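Local structure of ribokinase, putative (Burkholderia thailandensis, 3B1R) at residues G15-D20 / G56-I61; Y19-T24 / S108-I113. The protein is a nucleoside kinase that probably phosphorylates nucleosides such as inosine, and here holds AMP in its nucleoside site. One frame throughout, in Å; residues are numbered along the deposited sequence.

How the contacts relate
Contacts 1 and 2 illustrate how one strand can serve a binding site through two different neighbours. Strand 18-24 enters both: its start and the preceding loop meet the head of helix 57-67 in contact 1, while its length pairs with strand 109-115 in contact 2. The two centres lie about 10 Å apart, and packing joins them where Ala-18 CB comes 3.8 Å from Ala-109 O. Tyr-19 and Asp-20 belong to both, and both touch the same AMP, with Asp-20 at the ribose. The magnesium ion is about 6 Å from the side chain of Cys-57 in contact 1 and about 10 Å from that of Ile-113 in contact 2.

Contact 1: G15-D20 / G56-I61; sequences GSIAYD and GCAGNI. With AMP (adenosine monophosphate), chain G.
Ser-16 and Gly-56 meet in a buried loop-to-helix contact of the ribokinase (PfkB) fold, where the link between strand 11-14 of the large sheet and strand 18-24 of the small one reaches the N-terminus of helix 57-67. Gly-56 is the N-cap and, with Gly-55, forms a Gly-Gly pair as in the N-terminal signature of this family. Ser-16 binds the first turn twice: its OG accepts Cys-57 N at 2.8 Å in a fairly straight bond, and its carbonyl O takes Ala-58 N at 2.9 Å, the donor lying in the carbonyl plane although its N-H is more bent (133°). With chi1 at 56°, OG sits between the backbone N and the carbonyl carbon, where it can receive the helix N-H and also donate to AMP N3, 2.8 Å away. One hydroxyl thus ties adenine to the helix start. With no side chain at Gly-56, the backbones come close, Gly-56 CA lying 4.1 Å from Ile-17 CA.

The ribose is held between the segments. Asp-20 meets the diol with both carboxylate oxygens, OD1 accepting from AMP O2' at 2.7 Å and OD2 from AMP O3' at 2.5 Å, while Gly-56 N donates to AMP O3' at 2.9 Å and more weakly to O2'. Asn-60 is positioned in turn by Gln-298 at its OD1 and by Asp-261 at its ND2. That same ND2 gives AMP O3' a third partner, 3.1 Å away and nearly straight at 162°.

Contact 2: Y19-T24 / S108-I113; sequences YDNIMT and SAQAMI. With AMP (adenosine monophosphate), chain G.
Tyr-19 to Ile-22 run parallel to Gln-110 to Ile-113 in matched register, the strand axes 4.6 Å apart and 13° from parallel, with five backbone hydrogen bonds from Tyr-19 N to Ala-109 O at one end to Met-23 N to Ile-113 O at the other. Tyr-19, Asn-21, Ala-111 and Ile-113 each give an N-H and a carbonyl to the neighbouring strand, whereas Asp-20 turns its backbone to Glu-53 of strand 53-55, the neighbour on its other side.

Asp-20, Ala-111, Ile-22 and Ile-113 share one face of the sheet, the one toward the nucleoside. There Ala-111 CB lies 3.5 Å from Asp-20 OD1, and Ile-113 CD1 comes 3.9 Å from Asp-20 CG, so that apolar groups border the carboxylate where it meets the ribose. The two isoleucines lie side by side and point the same way, Ile-22 CG1 resting 4.0 Å from Ile-113 CD1. Such a small sheet set over the nucleoside is the lid of the ribokinase fold, and in this protein it also meets the second subunit.

The other face carries Tyr-19, Gln-110, Asn-21 and Met-112. Met-112, bent at chi2 (68°), brings its CE obliquely across Asn-21, 3.5 Å from ND2, and also packs on Met-23 of the second subunit. Tyr-19 lays CE2 at 4.0 Å from Ser-108 CB, its OH bonded to Asp-82 O, while Ser-108 OG is bonded to Gly-79 N and Asp-82. Met-23, the last donor of the series, bends at chi2 and chi3, which sets its SD 3.5 Å from Ile-113 O.

Contact 1: G15-D20 / G56-I61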
loop_
_atom_site.group_PDB
_atom_site.type_symbol
_atom_site.label_atom_id
_atom_site.label_comp_id
_atom_site.label_asym_id
_atom_site.label_seq_id
_atom_site.Cartn_x
_atom_site.Cartn_y
_atom_site.Cartn_z
ATOM N N GLY A 15 8.752 22.484 2.425
ATOM C CA GLY A 15 8.118 21.195 2.174
ATOM C C GLY A 15 7.545 20.554 3.422
ATOM O O GLY A 15 7.675 21.077 4.528
ATOM N N SER A 16 6.903 19.412 3.245
ATOM C CA SER A 16 6.229 18.747 4.354
ATOM C C SER A 16 7.228 18.356 5.433
ATOM O O SER A 16 8.389 18.079 5.137
ATOM C CB SER A 16 5.488 17.503 3.862
ATOM O OG SER A 16 6.371 16.612 3.182
ATOM N N ILE A 17 6.772 18.382 6.683
ATOM C CA ILE A 17 7.494 17.750 7.790
ATOM C C ILE A 17 6.501 16.751 8.393
ATOM O O ILE A 17 5.410 17.122 8.817
ATOM C CB ILE A 17 7.974 18.770 8.859
ATOM C CG1 ILE A 17 8.521 20.042 8.190
ATOM C CG2 ILE A 17 9.041 18.132 9.735
ATOM C CD1 ILE A 17 8.600 21.243 9.112
ATOM N N ALA A 18 6.877 15.480 8.393
ATOM C CA ALA A 18 5.900 14.408 8.557
ATOM C C ALA A 18 6.450 13.213 9.320
ATOM O O ALA A 18 7.665 13.035 9.421
ATOM C CB ALA A 18 5.430 13.954 7.180
ATOM N N TYR A 19 5.549 12.388 9.847
ATOM C CA TYR A 19 5.939 11.086 10.364
ATOM C C TYR A 19 5.583 9.987 9.383
ATOM O O TYR A 19 4.442 9.874 8.950
ATOM C CB TYR A 19 5.314 10.824 11.739
ATOM C CG TYR A 19 5.810 11.769 12.796
ATOM C CD1 TYR A 19 7.148 11.778 13.178
ATOM C CD2 TYR A 19 4.938 12.649 13.433
ATOM C CE1 TYR A 19 7.613 12.664 14.163
ATOM C CE2 TYR A 19 5.391 13.530 14.412
ATOM C CZ TYR A 19 6.727 13.538 14.762
ATOM O OH TYR A 19 7.176 14.403 15.736
ATOM N N ASP A 20 6.572 9.176 9.038
ATOM C CA ASP A 20 6.384 8.111 8.078
ATOM C C ASP A 20 6.293 6.738 8.731
ATOM O O ASP A 20 7.039 6.400 9.664
ATOM C CB ASP A 20 7.509 8.097 7.047
ATOM C CG ASP A 20 7.585 9.385 6.220
ATOM O OD1 ASP A 20 6.645 10.222 6.274
ATOM O OD2 ASP A 20 8.598 9.543 5.504
ATOM N N GLY A 56 8.901 13.469 5.745
ATOM C CA GLY A 56 8.449 14.718 5.140
ATOM C C GLY A 56 9.522 15.238 4.204
ATOM O O GLY A 56 10.720 15.124 4.492
ATOM N N CYS A 57 9.093 15.828 3.093
ATOM C CA CYS A 57 10.025 16.278 2.056
ATOM C C CYS A 57 11.028 17.321 2.563
ATOM O O CYS A 57 12.229 17.190 2.327
ATOM C CB CYS A 57 9.265 16.760 0.826
ATOM S SG CYS A 57 8.045 15.535 0.244
ATOM N N ALA A 58 10.569 18.335 3.286
ATOM C CA ALA A 58 11.529 19.309 3.822
ATOM C C ALA A 58 12.488 18.648 4.832
ATOM O O ALA A 58 13.709 18.897 4.813
ATOM C CB ALA A 58 10.819 20.493 4.438
ATOM N N GLY A 59 11.930 17.782 5.679
ATOM C CA GLY A 59 12.707 16.988 6.638
ATOM C C GLY A 59 13.820 16.184 6.005
ATOM O O GLY A 59 14.971 16.297 6.422
ATOM N N ASN A 60 13.476 15.386 4.989
ATOM C CA ASN A 60 14.452 14.562 4.263
ATOM C C ASN A 60 15.517 15.377 3.530
ATOM O O ASN A 60 16.694 14.989 3.486
ATOM C CB ASN A 60 13.760 13.670 3.228
ATOM C CG ASN A 60 12.617 12.852 3.804
ATOM O OD1 ASN A 60 12.557 12.582 5.010
ATOM N ND2 ASN A 60 11.697 12.451 2.930
ATOM N N ILE A 61 15.102 16.487 2.922
ATOM C CA ILE A 61 16.031 17.268 2.106
ATOM C C ILE A 61 17.054 17.979 2.991
ATOM O O ILE A 61 18.240 18.001 2.677
ATOM C CB ILE A 61 15.307 18.222 1.115
ATOM C CG1 ILE A 61 14.520 17.401 0.080
ATOM C CG2 ILE A 61 16.322 19.124 0.390
ATOM C CD1 ILE A 61 13.595 18.212 -0.793
HETATM P P AMP G . 10.523 10.997 -1.590
HETATM O O1P AMP G . 10.256 11.649 -2.936
HETATM O O2P AMP G . 10.601 9.488 -1.618
HETATM O O3P AMP G . 11.694 11.613 -0.859
HETATM O "O5'" AMP G . 9.254 11.388 -0.687
HETATM C "C5'" AMP G . 8.884 10.668 0.488
HETATM C "C4'" AMP G . 8.304 11.682 1.459
HETATM O "O4'" AMP G . 7.083 12.184 0.926
HETATM C "C3'" AMP G . 7.936 11.038 2.790
HETATM O "O3'" AMP G . 8.964 11.331 3.768
HETATM C "C2'" AMP G . 6.524 11.559 3.097
HETATM O "O2'" AMP G . 6.442 12.133 4.402
HETATM C "C1'" AMP G . 6.299 12.623 2.016
HETATM N N9 AMP G . 4.962 12.744 1.435
HETATM C C8 AMP G . 4.214 11.730 0.967
HETATM N N7 AMP G . 3.060 12.182 0.454
HETATM C C5 AMP G . 3.076 13.520 0.589
HETATM C C6 AMP G . 2.142 14.596 0.260
HETATM N N6 AMP G . 0.965 14.284 -0.327
HETATM N N1 AMP G . 2.523 15.859 0.551
HETATM C C2 AMP G . 3.702 16.151 1.140
HETATM N N3 AMP G . 4.602 15.201 1.483
HETATM C C4 AMP G . 4.335 13.894 1.230
#

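Contact 2: Y19-T24 / S108-I113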
loop_
_atom_site.group_PDB
_atom_site.type_symbol
_atom_site.label_atom_id
_atom_site.label_comp_id
_atom_site.label_asym_id
_atom_site.label_seq_id
_atom_site.Cartn_x
_atom_site.Cartn_y
_atom_site.Cartn_z
ATOM N N TYR A 19 5.549 12.388 9.847
ATOM C CA TYR A 19 5.939 11.086 10.364
ATOM C C TYR A 19 5.583 9.987 9.383
ATOM O O TYR A 19 4.442 9.874 8.950
ATOM C CB TYR A 19 5.314 10.824 11.739
ATOM C CG TYR A 19 5.810 11.769 12.796
ATOM C CD1 TYR A 19 7.148 11.778 13.178
ATOM C CD2 TYR A 19 4.938 12.649 13.433
ATOM C CE1 TYR A 19 7.613 12.664 14.163
ATOM C CE2 TYR A 19 5.391 13.530 14.412
ATOM C CZ TYR A 19 6.727 13.538 14.762
ATOM O OH TYR A 19 7.176 14.403 15.736
ATOM N N ASP A 20 6.572 9.176 9.038
ATOM C CA ASP A 20 6.384 8.111 8.078
ATOM C C ASP A 20 6.293 6.738 8.731
ATOM O O ASP A 20 7.039 6.400 9.664
ATOM C CB ASP A 20 7.509 8.097 7.047
ATOM C CG ASP A 20 7.585 9.385 6.220
ATOM O OD1 ASP A 20 6.645 10.222 6.274
ATOM O OD2 ASP A 20 8.598 9.543 5.504
ATOM N N ASN A 21 5.364 5.959 8.200
ATOM C CA ASN A 21 5.152 4.583 8.567
ATOM C C ASN A 21 5.252 3.822 7.233
ATOM O O ASN A 21 4.351 3.881 6.404
ATOM C CB ASN A 21 3.777 4.448 9.242
ATOM C CG ASN A 21 3.555 5.502 10.359
ATOM O OD1 ASN A 21 3.976 5.312 11.504
ATOM N ND2 ASN A 21 2.898 6.614 10.018
ATOM N N ILE A 22 6.358 3.121 7.035
ATOM C CA ILE A 22 6.740 2.609 5.712
ATOM C C ILE A 22 6.705 1.087 5.610
ATOM O O ILE A 22 7.284 0.389 6.430
ATOM C CB ILE A 22 8.143 3.152 5.292
ATOM C CG1 ILE A 22 8.134 4.689 5.280
ATOM C CG2 ILE A 22 8.568 2.579 3.940
ATOM C CD1 ILE A 22 9.527 5.349 5.494
ATOM N N MET A 23 6.028 0.588 4.578
ATOM C CA MET A 23 5.921 -0.833 4.325
ATOM C C MET A 23 6.491 -1.156 2.944
ATOM O O MET A 23 5.818 -0.984 1.922
ATOM C CB MET A 23 4.459 -1.288 4.433
ATOM C CG MET A 23 3.782 -0.971 5.782
ATOM S SD MET A 23 3.244 0.753 5.982
ATOM C CE MET A 23 1.505 0.663 5.582
ATOM N N THR A 24 7.730 -1.649 2.936
ATOM C CA THR A 24 8.481 -1.944 1.713
ATOM C C THR A 24 8.423 -3.418 1.316
ATOM O O THR A 24 9.037 -4.267 1.971
ATOM C CB THR A 24 9.969 -1.563 1.893
ATOM O OG1 THR A 24 10.553 -2.387 2.915
ATOM C CG2 THR A 24 10.086 -0.166 2.331
ATOM N N SER A 108 0.667 16.585 13.467
ATOM C CA SER A 108 1.636 16.701 12.405
ATOM C C SER A 108 1.267 15.686 11.332
ATOM O O SER A 108 0.701 14.619 11.631
ATOM C CB SER A 108 3.045 16.416 12.932
ATOM O OG SER A 108 3.341 17.213 14.071
ATOM N N ALA A 109 1.595 16.031 10.091
ATOM C CA ALA A 109 1.420 15.137 8.951
ATOM C C ALA A 109 1.929 13.734 9.232
ATOM O O ALA A 109 2.898 13.542 9.958
ATOM C CB ALA A 109 2.114 15.710 7.713
ATOM N N GLN A 110 1.253 12.753 8.650
ATOM C CA GLN A 110 1.700 11.379 8.729
ATOM C C GLN A 110 1.476 10.711 7.384
ATOM O O GLN A 110 0.436 10.895 6.753
ATOM C CB GLN A 110 0.993 10.622 9.866
ATOM C CG GLN A 110 -0.490 10.472 9.677
ATOM C CD GLN A 110 -1.163 9.700 10.790
ATOM O OE1 GLN A 110 -0.834 8.537 11.045
ATOM N NE2 GLN A 110 -2.127 10.340 11.451
ATOM N N ALA A 111 2.475 9.964 6.937
ATOM C CA ALA A 111 2.387 9.269 5.663
ATOM C C ALA A 111 2.398 7.774 5.904
ATOM O O ALA A 111 3.320 7.254 6.527
ATOM C CB ALA A 111 3.542 9.675 4.769
ATOM N N MET A 112 1.352 7.093 5.441
ATOM C CA MET A 112 1.330 5.639 5.428
ATOM C C MET A 112 1.771 5.209 4.048
ATOM O O MET A 112 1.009 5.290 3.087
ATOM C CB MET A 112 -0.064 5.094 5.734
ATOM C CG MET A 112 -0.239 4.603 7.142
ATOM S SD MET A 112 -0.183 5.952 8.320
ATOM C CE MET A 112 -0.274 5.051 9.867
ATOM N N ILE A 113 3.020 4.782 3.955
ATOM C CA ILE A 113 3.635 4.535 2.659
ATOM C C ILE A 113 3.808 3.045 2.439
ATOM O O ILE A 113 4.503 2.375 3.201
ATOM C CB ILE A 113 5.018 5.233 2.523
ATOM C CG1 ILE A 113 4.898 6.746 2.775
ATOM C CG2 ILE A 113 5.607 4.957 1.134
ATOM C CD1 ILE A 113 6.228 7.447 3.149
HETATM P P AMP G . 10.523 10.997 -1.590
HETATM O O1P AMP G . 10.256 11.649 -2.936
HETATM O O2P AMP G . 10.601 9.488 -1.618
HETATM O O3P AMP G . 11.694 11.613 -0.859
HETATM O "O5'" AMP G . 9.254 11.388 -0.687
HETATM C "C5'" AMP G . 8.884 10.668 0.488
HETATM C "C4'" AMP G . 8.304 11.682 1.459
HETATM O "O4'" AMP G . 7.083 12.184 0.926
HETATM C "C3'" AMP G . 7.936 11.038 2.790
HETATM O "O3'" AMP G . 8.964 11.331 3.768
HETATM C "C2'" AMP G . 6.524 11.559 3.097
HETATM O "O2'" AMP G . 6.442 12.133 4.402
HETATM C "C1'" AMP G . 6.299 12.623 2.016
HETATM N N9 AMP G . 4.962 12.744 1.435
HETATM C C8 AMP G . 4.214 11.730 0.967
HETATM N N7 AMP G . 3.060 12.182 0.454
HETATM C C5 AMP G . 3.076 13.520 0.589
HETATM C C6 AMP G . 2.142 14.596 0.260
HETATM N N6 AMP G . 0.965 14.284 -0.327
HETATM N N1 AMP G . 2.523 15.859 0.551
HETATM C C2 AMP G . 3.702 16.151 1.140
HETATM N N3 AMP G . 4.602 15.201 1.483
HETATM C C4 AMP G . 4.335 13.894 1.230
#